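Local coordinates for protein terminal uridylyltransferase 1 (Trypanosoma brucei, PDB 5HZD) that adds uridines from UTP to the 3'-hydroxyl of guide RNAs, ribosomal RNA and some mRNAs during mitochondrial RNA processing and editing, at residues R197-I202 against A242-T247; R209-L214 against L260-L265; V129-M134 against S364-T369; M115-G120 against P373-M378. One frame throughout, in Å; residues are numbered along the deposited sequence. Where two conformers were deposited one is given.

Contact 1 of 4, residues R197-I202 against A242-T247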
loop_
_atom_site.group_PDB
_atom_site.type_symbol
_atom_site.label_atom_id
_atom_site.label_comp_id
_atom_site.label_asym_id
_atom_site.label_seq_id
_atom_site.Cartn_x
_atom_site.Cartn_y
_atom_site.Cartn_z
ATOM N N ARG A 197 -14.579 -13.514 20.714
ATOM C CA ARG A 197 -14.064 -14.846 20.414
ATOM C C ARG A 197 -15.117 -15.919 20.634
ATOM O O ARG A 197 -14.786 -17.092 20.806
ATOM C CB ARG A 197 -12.772 -15.162 21.179
ATOM C CG ARG A 197 -12.834 -14.937 22.676
ATOM C CD ARG A 197 -11.420 -14.914 23.262
ATOM N NE ARG A 197 -11.435 -14.504 24.662
ATOM C CZ ARG A 197 -11.650 -15.332 25.679
ATOM N NH1 ARG A 197 -11.862 -16.622 25.455
ATOM N NH2 ARG A 197 -11.647 -14.874 26.923
ATOM N N SER A 198 -16.378 -15.514 20.571
ATOM C CA SER A 198 -17.493 -16.463 20.637
ATOM C C SER A 198 -18.277 -16.516 19.335
ATOM O O SER A 198 -18.396 -15.514 18.621
ATOM C CB SER A 198 -18.449 -16.091 21.757
ATOM O OG SER A 198 -17.747 -16.054 23.003
ATOM N N ILE A 199 -18.825 -17.688 19.043
ATOM C CA ILE A 199 -19.615 -17.888 17.826
ATOM C C ILE A 199 -20.895 -18.641 18.163
ATOM O O ILE A 199 -21.039 -19.204 19.249
ATOM C CB ILE A 199 -18.833 -18.694 16.764
ATOM C CG1 ILE A 199 -18.452 -20.063 17.332
ATOM C CG2 ILE A 199 -17.585 -17.922 16.301
ATOM C CD1 ILE A 199 -17.636 -20.918 16.379
ATOM N N ARG A 200 -21.824 -18.672 17.219
ATOM C CA ARG A 200 -23.089 -19.327 17.418
ATOM C C ARG A 200 -23.405 -20.169 16.199
ATOM O O ARG A 200 -23.358 -19.670 15.079
ATOM C CB ARG A 200 -24.169 -18.270 17.515
ATOM C CG ARG A 200 -25.323 -18.675 18.357
ATOM C CD ARG A 200 -25.401 -17.795 19.599
ATOM N NE ARG A 200 -25.301 -16.378 19.267
ATOM C CZ ARG A 200 -26.243 -15.684 18.637
ATOM N NH1 ARG A 200 -27.369 -16.272 18.251
ATOM N NH2 ARG A 200 -26.054 -14.395 18.385
ATOM N N PHE A 201 -23.756 -21.427 16.422
ATOM C CA PHE A 201 -24.278 -22.231 15.334
ATOM C C PHE A 201 -25.799 -22.288 15.444
ATOM O O PHE A 201 -26.318 -22.739 16.460
ATOM C CB PHE A 201 -23.717 -23.643 15.443
ATOM C CG PHE A 201 -22.229 -23.722 15.265
ATOM C CD1 PHE A 201 -21.369 -23.521 16.344
ATOM C CD2 PHE A 201 -21.685 -24.035 14.017
ATOM C CE1 PHE A 201 -19.994 -23.594 16.165
ATOM C CE2 PHE A 201 -20.316 -24.126 13.840
ATOM C CZ PHE A 201 -19.464 -23.901 14.914
ATOM N N ILE A 202 -26.529 -21.873 14.399
ATOM C CA ILE A 202 -27.976 -22.062 14.369
ATOM C C ILE A 202 -28.277 -23.286 13.518
ATOM O O ILE A 202 -27.821 -23.359 12.372
ATOM C CB ILE A 202 -28.692 -20.849 13.733
ATOM C CG1 ILE A 202 -28.339 -19.578 14.509
ATOM C CG2 ILE A 202 -30.183 -21.072 13.656
ATOM C CD1 ILE A 202 -28.567 -19.698 15.951
ATOM N N ALA A 242 -20.241 -21.208 21.357
ATOM C CA ALA A 242 -18.919 -21.655 21.765
ATOM C C ALA A 242 -18.031 -20.447 21.961
ATOM O O ALA A 242 -18.011 -19.524 21.125
ATOM C CB ALA A 242 -18.315 -22.574 20.714
ATOM N N THR A 243 -17.294 -20.458 23.065
ATOM C CA THR A 243 -16.250 -19.475 23.301
ATOM C C THR A 243 -14.906 -20.144 23.095
ATOM O O THR A 243 -14.613 -21.181 23.691
ATOM C CB THR A 243 -16.332 -18.913 24.721
ATOM O OG1 THR A 243 -17.573 -18.219 24.866
ATOM C CG2 THR A 243 -15.186 -17.933 24.974
ATOM N N LEU A 244 -14.087 -19.548 22.249
ATOM C CA LEU A 244 -12.813 -20.131 21.881
ATOM C C LEU A 244 -11.725 -19.342 22.590
ATOM O O LEU A 244 -11.998 -18.276 23.125
ATOM C CB LEU A 244 -12.619 -20.067 20.359
ATOM C CG LEU A 244 -13.574 -20.942 19.527
ATOM C CD1 LEU A 244 -13.695 -22.349 20.118
ATOM C CD2 LEU A 244 -14.948 -20.317 19.367
ATOM N N GLU A 245 -10.500 -19.854 22.568
ATOM C CA GLU A 245 -9.410 -19.249 23.353
ATOM C C GLU A 245 -8.934 -17.915 22.779
ATOM O O GLU A 245 -8.302 -17.109 23.486
ATOM C CB GLU A 245 -8.235 -20.223 23.467
ATOM C CG GLU A 245 -7.504 -20.476 22.163
ATOM C CD GLU A 245 -6.428 -21.543 22.291
ATOM O OE1 GLU A 245 -6.002 -22.090 21.247
ATOM O OE2 GLU A 245 -6.010 -21.833 23.434
ATOM N N SER A 246 -9.236 -17.676 21.506
ATOM C CA SER A 246 -8.778 -16.465 20.831
ATOM C C SER A 246 -9.727 -16.150 19.686
ATOM O O SER A 246 -10.543 -16.981 19.305
ATOM C CB SER A 246 -7.372 -16.663 20.281
ATOM O OG SER A 246 -7.381 -17.538 19.169
ATOM N N THR A 247 -9.622 -14.942 19.147
ATOM C CA THR A 247 -10.412 -14.580 17.968
ATOM C C THR A 247 -10.021 -15.402 16.755
ATOM O O THR A 247 -10.846 -15.668 15.891
ATOM C CB THR A 247 -10.255 -13.079 17.636
ATOM O OG1 THR A 247 -8.863 -12.741 17.646
ATOM C CG2 THR A 247 -10.981 -12.224 18.668
#
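Arg197 and Ser198 meet Thr243 and Leu244 where two neighbouring strands of a four-stranded antiparallel sheet run side by side; the axes of these short strand segments approach to 4.8 Å, their N-to-C directions 149° from one another. Backbone bonds set the register. Ile199 N donates to Ala242 O and Ala242 N to Ile199 O, which makes Ile199 and Ala242 a hydrogen-bonded pair; the next pair, Ser198 with Thr243, is non-hydrogen-bonded, and Leu244 N closes onto Arg197 O at 2.9 Å.

Side-chain polar contacts lie on the Ser198 and Thr243 face. Thr243 OG1 donates to Ser198 OG over 2.9 Å, and the serine oxygen has a further partner in Val194 O.

Apolar packing occupies the other face, where Ile199 CG1 lies 4.2 Å from Ala242 CB and 4.1 Å from Leu244 CD2. Helix 247-254, whose N-cap is Ser246, adds Ala253 against both Ile199 and Leu244.

Arg197 adds a polar contact at the strand end. With CG between the backbone N and the carbonyl carbon (chi1 52°), CB lies against Ser246 O while CG and CD run past Leu244 O. Gln229 OE1 also binds its NH1, while Leu244 O meets that nitrogen in the guanidinium plane at 2.9 Å.

Contact 2 of 4, residues R209-L214 against L260-L265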
loop_
_atom_site.group_PDB
_atom_site.type_symbol
_atom_site.label_atom_id
_atom_site.label_comp_id
_atom_site.label_asym_id
_atom_site.label_seq_id
_atom_site.Cartn_x
_atom_site.Cartn_y
_atom_site.Cartn_z
ATOM N N ARG A 209 -28.765 -36.060 21.047
ATOM C CA ARG A 209 -27.568 -36.080 21.874
ATOM C C ARG A 209 -26.331 -36.458 21.054
ATOM O O ARG A 209 -25.263 -35.866 21.226
ATOM C CB ARG A 209 -27.776 -37.035 23.062
ATOM C CG ARG A 209 -26.493 -37.478 23.765
ATOM C CD ARG A 209 -25.862 -36.398 24.620
ATOM N NE ARG A 209 -24.767 -36.959 25.413
ATOM C CZ ARG A 209 -24.030 -36.261 26.271
ATOM N NH1 ARG A 209 -24.269 -34.970 26.449
ATOM N NH2 ARG A 209 -23.055 -36.853 26.952
ATOM N N GLU A 210 -26.483 -37.412 20.141
ATOM C CA GLU A 210 -25.376 -37.830 19.302
ATOM C C GLU A 210 -24.977 -36.666 18.406
ATOM O O GLU A 210 -23.790 -36.408 18.213
ATOM C CB GLU A 210 -25.742 -39.036 18.444
ATOM C CG GLU A 210 -24.636 -39.451 17.501
ATOM C CD GLU A 210 -24.970 -40.665 16.661
ATOM O OE1 GLU A 210 -26.158 -40.878 16.310
ATOM O OE2 GLU A 210 -24.021 -41.416 16.342
ATOM N N ASP A 211 -25.971 -35.955 17.872
ATOM C CA ASP A 211 -25.688 -34.792 17.004
ATOM C C ASP A 211 -24.904 -33.720 17.758
ATOM O O ASP A 211 -23.957 -33.123 17.208
ATOM C CB ASP A 211 -26.972 -34.130 16.505
ATOM C CG ASP A 211 -27.700 -34.933 15.460
ATOM O OD1 ASP A 211 -27.049 -35.492 14.540
ATOM O OD2 ASP A 211 -28.949 -35.015 15.562
ATOM N N ARG A 212 -25.309 -33.442 18.998
ATOM C CA ARG A 212 -24.628 -32.422 19.813
ATOM C C ARG A 212 -23.162 -32.786 20.017
ATOM O O ARG A 212 -22.287 -31.916 19.918
ATOM C CB ARG A 212 -25.320 -32.215 21.182
ATOM C CG ARG A 212 -26.723 -31.577 21.100
ATOM C CD ARG A 212 -27.310 -31.123 22.466
ATOM N NE ARG A 212 -27.500 -32.201 23.422
ATOM C CZ ARG A 212 -28.596 -32.968 23.510
ATOM N NH1 ARG A 212 -29.620 -32.796 22.672
ATOM N NH2 ARG A 212 -28.661 -33.930 24.433
ATOM N N LEU A 213 -22.887 -34.057 20.291
ATOM C CA LEU A 213 -21.501 -34.495 20.483
ATOM C C LEU A 213 -20.692 -34.396 19.200
ATOM O O LEU A 213 -19.494 -34.081 19.235
ATOM C CB LEU A 213 -21.436 -35.918 21.054
ATOM C CG LEU A 213 -21.932 -36.055 22.495
ATOM C CD1 LEU A 213 -21.984 -37.526 22.871
ATOM C CD2 LEU A 213 -21.026 -35.304 23.446
ATOM N N LEU A 214 -21.341 -34.622 18.066
ATOM C CA LEU A 214 -20.654 -34.525 16.786
ATOM C C LEU A 214 -20.304 -33.081 16.477
ATOM O O LEU A 214 -19.199 -32.795 16.010
ATOM C CB LEU A 214 -21.491 -35.161 15.653
ATOM C CG LEU A 214 -21.499 -36.692 15.674
ATOM C CD1 LEU A 214 -22.551 -37.294 14.711
ATOM C CD2 LEU A 214 -20.116 -37.211 15.339
ATOM N N LEU A 260 -23.163 -34.097 10.945
ATOM C CA LEU A 260 -24.076 -34.525 11.973
ATOM C C LEU A 260 -24.738 -35.811 11.511
ATOM O O LEU A 260 -24.738 -36.139 10.320
ATOM C CB LEU A 260 -25.090 -33.418 12.272
ATOM C CG LEU A 260 -24.413 -32.083 12.625
ATOM C CD1 LEU A 260 -25.475 -31.065 12.992
ATOM C CD2 LEU A 260 -23.363 -32.199 13.723
ATOM N N ALA A 261 -25.275 -36.548 12.465
ATOM C CA ALA A 261 -25.878 -37.856 12.185
ATOM C C ALA A 261 -27.280 -37.732 11.568
ATOM O O ALA A 261 -27.573 -38.416 10.582
ATOM C CB ALA A 261 -25.912 -38.690 13.447
ATOM N N SER A 262 -28.127 -36.860 12.137
ATOM C CA SER A 262 -29.541 -36.764 11.728
ATOM C C SER A 262 -29.647 -36.285 10.302
ATOM O O SER A 262 -29.065 -35.279 9.928
ATOM C CB SER A 262 -30.337 -35.802 12.633
ATOM O OG SER A 262 -30.439 -36.309 13.950
ATOM N N ALA A 263 -30.404 -37.026 9.508
ATOM C CA ALA A 263 -30.540 -36.680 8.110
ATOM C C ALA A 263 -31.084 -35.268 7.949
ATOM O O ALA A 263 -32.096 -34.907 8.576
ATOM C CB ALA A 263 -31.456 -37.666 7.440
ATOM N N SER A 264 -30.426 -34.516 7.073
ATOM C CA SER A 264 -30.779 -33.150 6.684
ATOM C C SER A 264 -30.647 -32.106 7.771
ATOM O O SER A 264 -31.076 -30.971 7.589
ATOM C CB SER A 264 -32.172 -33.079 6.082
ATOM O OG SER A 264 -32.264 -33.882 4.912
ATOM N N LEU A 265 -30.050 -32.478 8.897
ATOM C CA LEU A 265 -29.736 -31.467 9.902
ATOM C C LEU A 265 -28.526 -30.660 9.470
ATOM O O LEU A 265 -27.463 -31.213 9.169
ATOM C CB LEU A 265 -29.496 -32.138 11.251
ATOM C CG LEU A 265 -29.291 -31.215 12.459
ATOM C CD1 LEU A 265 -30.599 -30.459 12.748
ATOM C CD2 LEU A 265 -28.946 -32.092 13.640
#
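Asp211, in the first turn of helix 209-223, reaches across to Ala261 and Ser262 in the loop that leads into strand 267-271, so the helix start is tied to a loop that contains a type II beta turn from Ser262 to Leu265. The Asp211 chi1 of -73° sets CG beside its own backbone N and turns the carboxylate back toward the start of the helix. There OD2 also accepts from Thr208 N.

Both oxygens bind Ser262. OD1 takes Ser262 N at 3.0 Å on its syn lone pair, a nearly straight bond (165°), and adds a weak, bent one from Ala261 N. OD2 receives Ser262 OG, again on the syn side, at an unusually short 2.5 Å. Several donors thus hold a buried carboxylate, which would probably help keep it ionised.

Leu265 and Leu260 border the carboxylate, and Leu214 packs beside it. Leu265, its CG anti to the backbone N, approaches from the opposite direction and brings CD2 to 3.5 Å from Asp211 OD2. Leu214 CB meets Leu260 CD2 at 4.0 Å, and Leu214 CD1 lies 3.9 Å from Ala261 CB. The same methyl also meets the end of the extended Glu210 chain, its OE1 3.6 Å from Ala261 CB.

Contact 3 of 4, residues V129-M134 against S364-T369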
loop_
_atom_site.group_PDB
_atom_site.type_symbol
_atom_site.label_atom_id
_atom_site.label_comp_id
_atom_site.label_asym_id
_atom_site.label_seq_id
_atom_site.Cartn_x
_atom_site.Cartn_y
_atom_site.Cartn_z
ATOM N N VAL A 129 -1.799 -17.031 -2.176
ATOM C CA VAL A 129 -0.915 -17.691 -3.124
ATOM C C VAL A 129 -0.580 -19.095 -2.634
ATOM O O VAL A 129 -0.252 -19.290 -1.441
ATOM C CB VAL A 129 0.439 -16.926 -3.258
ATOM C CG1 VAL A 129 1.364 -17.632 -4.275
ATOM C CG2 VAL A 129 0.181 -15.468 -3.673
ATOM N N ASP A 130 -0.651 -20.049 -3.564
ATOM C CA ASP A 130 -0.134 -21.405 -3.399
ATOM C C ASP A 130 1.253 -21.375 -4.015
ATOM O O ASP A 130 1.400 -21.338 -5.250
ATOM C CB ASP A 130 -1.059 -22.376 -4.160
ATOM C CG ASP A 130 -0.550 -23.824 -4.202
ATOM O OD1 ASP A 130 0.648 -24.104 -3.953
ATOM O OD2 ASP A 130 -1.357 -24.721 -4.571
ATOM N N VAL A 131 2.255 -21.408 -3.144
ATOM C CA VAL A 131 3.651 -21.236 -3.559
ATOM C C VAL A 131 4.133 -22.374 -4.460
ATOM O O VAL A 131 4.780 -22.099 -5.480
ATOM C CB VAL A 131 4.547 -21.044 -2.346
ATOM C CG1 VAL A 131 6.045 -21.059 -2.746
ATOM C CG2 VAL A 131 4.193 -19.722 -1.672
ATOM N N ASP A 132 3.812 -23.622 -4.118
ATOM C CA ASP A 132 4.122 -24.763 -4.981
ATOM C C ASP A 132 3.571 -24.525 -6.386
ATOM O O ASP A 132 4.278 -24.723 -7.384
ATOM C CB ASP A 132 3.496 -26.053 -4.436
ATOM C CG ASP A 132 4.241 -26.618 -3.257
ATOM O OD1 ASP A 132 5.331 -26.095 -2.941
ATOM O OD2 ASP A 132 3.748 -27.610 -2.659
ATOM N N ALA A 133 2.309 -24.100 -6.464
ATOM C CA ALA A 133 1.680 -23.904 -7.769
ATOM C C ALA A 133 2.344 -22.765 -8.528
ATOM O O ALA A 133 2.576 -22.887 -9.740
ATOM C CB ALA A 133 0.187 -23.634 -7.623
ATOM N N MET A 134 2.672 -21.686 -7.823
ATOM C CA MET A 134 3.346 -20.556 -8.444
ATOM C C MET A 134 4.663 -21.023 -9.060
ATOM O O MET A 134 5.013 -20.639 -10.176
ATOM C CB MET A 134 3.616 -19.466 -7.413
ATOM C CG MET A 134 4.537 -18.370 -7.906
ATOM S SD MET A 134 4.532 -17.034 -6.718
ATOM C CE MET A 134 5.938 -16.037 -7.232
ATOM N N SER A 364 10.674 -15.609 -6.257
ATOM C CA SER A 364 10.163 -16.838 -5.659
ATOM C C SER A 364 9.824 -16.620 -4.190
ATOM O O SER A 364 10.554 -15.925 -3.467
ATOM C CB SER A 364 11.180 -17.954 -5.760
ATOM O OG SER A 364 10.686 -19.133 -5.133
ATOM N N LEU A 365 8.737 -17.243 -3.745
ATOM C CA LEU A 365 8.286 -17.120 -2.359
ATOM C C LEU A 365 8.644 -18.366 -1.569
ATOM O O LEU A 365 8.195 -18.552 -0.435
ATOM C CB LEU A 365 6.781 -16.889 -2.325
ATOM C CG LEU A 365 6.298 -15.578 -2.943
ATOM C CD1 LEU A 365 4.772 -15.597 -3.041
ATOM C CD2 LEU A 365 6.784 -14.429 -2.069
ATOM N N VAL A 366 9.445 -19.245 -2.158
ATOM C CA VAL A 366 9.848 -20.475 -1.473
ATOM C C VAL A 366 10.506 -20.231 -0.105
ATOM O O VAL A 366 10.206 -20.921 0.884
ATOM C CB VAL A 366 10.762 -21.331 -2.367
ATOM C CG1 VAL A 366 11.402 -22.449 -1.554
ATOM C CG2 VAL A 366 9.959 -21.899 -3.533
ATOM N N ASN A 367 11.361 -19.228 -0.006
ATOM C CA ASN A 367 12.034 -19.022 1.290
ATOM C C ASN A 367 11.381 -17.960 2.166
ATOM O O ASN A 367 11.994 -17.445 3.110
ATOM C CB ASN A 367 13.504 -18.687 1.080
ATOM C CG ASN A 367 14.255 -19.819 0.383
ATOM O OD1 ASN A 367 14.031 -20.997 0.665
ATOM N ND2 ASN A 367 15.123 -19.462 -0.551
ATOM N N TYR A 368 10.139 -17.611 1.847
ATOM C CA TYR A 368 9.489 -16.476 2.495
ATOM C C TYR A 368 9.076 -16.824 3.920
ATOM O O TYR A 368 8.580 -17.913 4.186
ATOM C CB TYR A 368 8.241 -16.095 1.693
ATOM C CG TYR A 368 7.751 -14.689 1.950
ATOM C CD1 TYR A 368 8.304 -13.596 1.284
ATOM C CD2 TYR A 368 6.712 -14.453 2.849
ATOM C CE1 TYR A 368 7.860 -12.308 1.496
ATOM C CE2 TYR A 368 6.244 -13.155 3.066
ATOM C CZ TYR A 368 6.811 -12.087 2.394
ATOM O OH TYR A 368 6.317 -10.804 2.632
ATOM N N THR A 369 9.304 -15.894 4.839
ATOM C CA THR A 369 8.962 -16.131 6.235
ATOM C C THR A 369 8.033 -15.055 6.779
ATOM O O THR A 369 7.349 -15.281 7.775
ATOM C CB THR A 369 10.227 -16.158 7.125
ATOM O OG1 THR A 369 11.007 -14.972 6.887
ATOM C CG2 THR A 369 11.065 -17.379 6.810
#
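Leu365 packs against Val129, Val131 and Met134. Its CB lies 3.9 Å from Val131 CG2, and its CD1 is 4.2 Å from Val129 CG1. Met134 SD, in the one of its two conformers described here, comes to 4.0 Å from Leu365 CD1. Val366 CG2 adds a looser touch on Val131 CG1. No hydrogen bond crosses between the segments. Each of the three side chains crosses that of Leu365 at about a right angle, and its methyl CD1 is the point shared by Val129 and Met134.

A second shell fixes both backbones. Asp130 is the N-cap of helix 131-135: its OD1 accepts from Ala133 N at 3.0 Å, the donor standing well above the carboxylate plane, while OD2 binds His101. Across the contact, Ser364 OG accepts from Val366 N at 3.2 Å in an ST turn and also pairs with Glu135 of the same helix. A type I beta turn from Leu365 to Tyr368 follows, closed by Tyr368 N to Leu365 O.

Further out, Phe107 of strand 105-109 packs on Val129, Val131 and Leu365, and Ile294 of helix 292-304, a UTP-binding residue, touches Leu365. The loop 364-369 therefore lies between the edge strand of the palm sheet, the short helix 131-135 and the start of helix 292-304.

Contact 4 of 4, residues M115-G120 against P373-M378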
loop_
_atom_site.group_PDB
_atom_site.type_symbol
_atom_site.label_atom_id
_atom_site.label_comp_id
_atom_site.label_asym_id
_atom_site.label_seq_id
_atom_site.Cartn_x
_atom_site.Cartn_y
_atom_site.Cartn_z
ATOM N N MET A 115 6.600 0.156 5.493
ATOM C CA MET A 115 6.913 1.115 6.573
ATOM C C MET A 115 7.144 0.450 7.911
ATOM O O MET A 115 7.507 1.128 8.868
ATOM C CB MET A 115 5.777 2.128 6.762
ATOM C CG MET A 115 5.317 2.811 5.495
ATOM S SD MET A 115 6.520 4.090 5.035
ATOM C CE MET A 115 5.992 4.473 3.369
ATOM N N GLY A 116 6.908 -0.858 8.008
ATOM C CA GLY A 116 7.142 -1.584 9.248
ATOM C C GLY A 116 6.264 -1.163 10.411
ATOM O O GLY A 116 6.561 -1.485 11.552
ATOM N N VAL A 117 5.169 -0.460 10.108
ATOM C CA VAL A 117 4.200 -0.053 11.117
ATOM C C VAL A 117 2.805 -0.091 10.484
ATOM O O VAL A 117 2.678 -0.092 9.248
ATOM C CB VAL A 117 4.453 1.405 11.632
ATOM C CG1 VAL A 117 5.794 1.517 12.326
ATOM C CG2 VAL A 117 4.332 2.417 10.491
ATOM N N TRP A 118 1.768 -0.099 11.330
ATOM C CA TRP A 118 0.386 0.020 10.851
ATOM C C TRP A 118 -0.418 0.850 11.858
ATOM O O TRP A 118 -0.297 0.637 13.061
ATOM C CB TRP A 118 -0.219 -1.373 10.659
ATOM C CG TRP A 118 -1.650 -1.357 10.127
ATOM C CD1 TRP A 118 -2.095 -0.797 8.974
ATOM C CD2 TRP A 118 -2.781 -1.973 10.741
ATOM N NE1 TRP A 118 -3.440 -1.020 8.826
ATOM C CE2 TRP A 118 -3.891 -1.721 9.907
ATOM C CE3 TRP A 118 -2.971 -2.690 11.924
ATOM C CZ2 TRP A 118 -5.171 -2.201 10.196
ATOM C CZ3 TRP A 118 -4.251 -3.143 12.220
ATOM C CH2 TRP A 118 -5.333 -2.880 11.365
ATOM N N ASP A 119 -1.240 1.791 11.373
ATOM C CA ASP A 119 -1.950 2.712 12.265
ATOM C C ASP A 119 -3.329 2.215 12.691
ATOM O O ASP A 119 -4.014 2.825 13.534
ATOM C CB ASP A 119 -2.014 4.110 11.616
ATOM C CG ASP A 119 -2.769 4.118 10.299
ATOM O OD1 ASP A 119 -3.318 3.062 9.916
ATOM O OD2 ASP A 119 -2.848 5.188 9.633
ATOM N N GLY A 120 -3.732 1.088 12.125
ATOM C CA GLY A 120 -4.967 0.451 12.541
ATOM C C GLY A 120 -6.083 0.881 11.615
ATOM O O GLY A 120 -7.214 0.419 11.739
ATOM N N PRO A 373 3.991 -9.048 8.797
ATOM C CA PRO A 373 5.032 -8.016 8.635
ATOM C C PRO A 373 5.708 -7.712 9.954
ATOM O O PRO A 373 5.054 -7.609 11.006
ATOM C CB PRO A 373 4.250 -6.812 8.137
ATOM C CG PRO A 373 3.055 -7.452 7.400
ATOM C CD PRO A 373 2.673 -8.569 8.324
ATOM N N ARG A 374 7.031 -7.595 9.915
ATOM C CA ARG A 374 7.795 -7.292 11.120
ATOM C C ARG A 374 7.654 -5.823 11.517
ATOM O O ARG A 374 7.711 -4.915 10.656
ATOM C CB ARG A 374 9.254 -7.704 10.928
ATOM C CG ARG A 374 9.409 -9.234 11.042
ATOM C CD ARG A 374 10.850 -9.673 11.220
ATOM N NE ARG A 374 11.626 -9.346 10.036
ATOM C CZ ARG A 374 12.883 -8.929 10.059
ATOM N NH1 ARG A 374 13.524 -8.792 11.219
ATOM N NH2 ARG A 374 13.500 -8.652 8.912
ATOM N N TYR A 375 7.463 -5.609 12.807
ATOM C CA TYR A 375 7.280 -4.272 13.343
ATOM C C TYR A 375 8.631 -3.621 13.663
ATOM O O TYR A 375 9.470 -4.218 14.349
ATOM C CB TYR A 375 6.392 -4.324 14.606
ATOM C CG TYR A 375 6.263 -2.964 15.271
ATOM C CD1 TYR A 375 5.390 -2.011 14.770
ATOM C CD2 TYR A 375 7.047 -2.637 16.376
ATOM C CE1 TYR A 375 5.309 -0.734 15.359
ATOM C CE2 TYR A 375 6.971 -1.391 16.982
ATOM C CZ TYR A 375 6.091 -0.436 16.453
ATOM O OH TYR A 375 6.052 0.813 17.076
ATOM N N THR A 376 8.825 -2.398 13.166
ATOM C CA THR A 376 9.981 -1.578 13.522
ATOM C C THR A 376 9.460 -0.187 13.894
ATOM O O THR A 376 8.820 0.467 13.054
ATOM C CB THR A 376 10.922 -1.396 12.302
ATOM O OG1 THR A 376 11.342 -2.686 11.817
ATOM C CG2 THR A 376 12.140 -0.592 12.711
ATOM N N PRO A 377 9.726 0.274 15.125
ATOM C CA PRO A 377 9.246 1.601 15.545
ATOM C C PRO A 377 9.755 2.693 14.612
ATOM O O PRO A 377 10.878 2.588 14.126
ATOM C CB PRO A 377 9.908 1.828 16.912
ATOM C CG PRO A 377 10.417 0.502 17.353
ATOM C CD PRO A 377 10.514 -0.409 16.154
ATOM N N MET A 378 8.924 3.707 14.379
ATOM C CA MET A 378 9.300 4.852 13.554
ATOM C C MET A 378 10.533 5.595 14.062
ATOM O O MET A 378 11.331 6.103 13.251
ATOM C CB MET A 378 8.091 5.798 13.432
ATOM C CG MET A 378 8.181 6.814 12.301
ATOM S SD MET A 378 8.387 6.090 10.669
ATOM C CE MET A 378 6.940 5.061 10.514
#
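Val117, Gly116 and Met378 have the most surface buried by this contact. Val117 divides its two methyls. CG1 sits 3.3 Å from Thr376 O and 3.8 Å from Tyr375 CE1, whereas CG2 touches Met378 CE at 3.7 Å. With chi1 at -63°, CG1 is anti to the carbonyl carbon and CG2 lies between the backbone N and that carbon, which turns CG1 to Tyr375 and Thr376 and CG2 to Met378. Met378 delivers its methyl by bending at chi2 and chi3, and its chain crosses that of Val117 at roughly a right angle.

Gly116 makes the polar link. Its carbonyl O receives Thr376 N at 2.9 Å, in the carbonyl plane and on a lone pair, through an N-H angle of 167°; Tyr375 CA adds a CA-H...O contact to the same oxygen. Gly116 is the first residue past helix 111-114 of the palm domain to leave helical backbone angles, with positive phi, and its CA passes 3.7 Å from Arg374 O, close against the other backbone.

This loop of the palm follows Ser111, a probable UTP-binding residue, and Met115 packs near it and against Ala314 and Ile315 of helix 310-324. Arg311 of that helix bonds both Met115 O and Thr376 O, so one guanidinium bridges the two segments. Tyr375, whose ring is met obliquely by Gly116 O and Val117 CG1, places its OH on Asp77 OD1, and Asp77 OD2 accepts from Met378 N.

How the contacts relate
Contacts 3 and 4 belong to the catalytic part of the chain, and contacts 1 and 2 to a separate four-stranded sheet with its helices. Contact 3 is nested inside the loop closed by contact 4, their centres 23 Å apart, and both join the palm to the long loop between helices 336-349 and 385-409. Both flank the nucleotide site: Leu365 lies about 4 Å from UTP-binding Ile294 between side chains, and Met115 about 6 Å from Lys318. Contacts 1 and 2 alternate along the chain, with centres 19 Å apart and nearest atoms about 8 Å apart; contact 2 lies about 40 Å from contact 3 and 46 Å from contact 4, centre to centre.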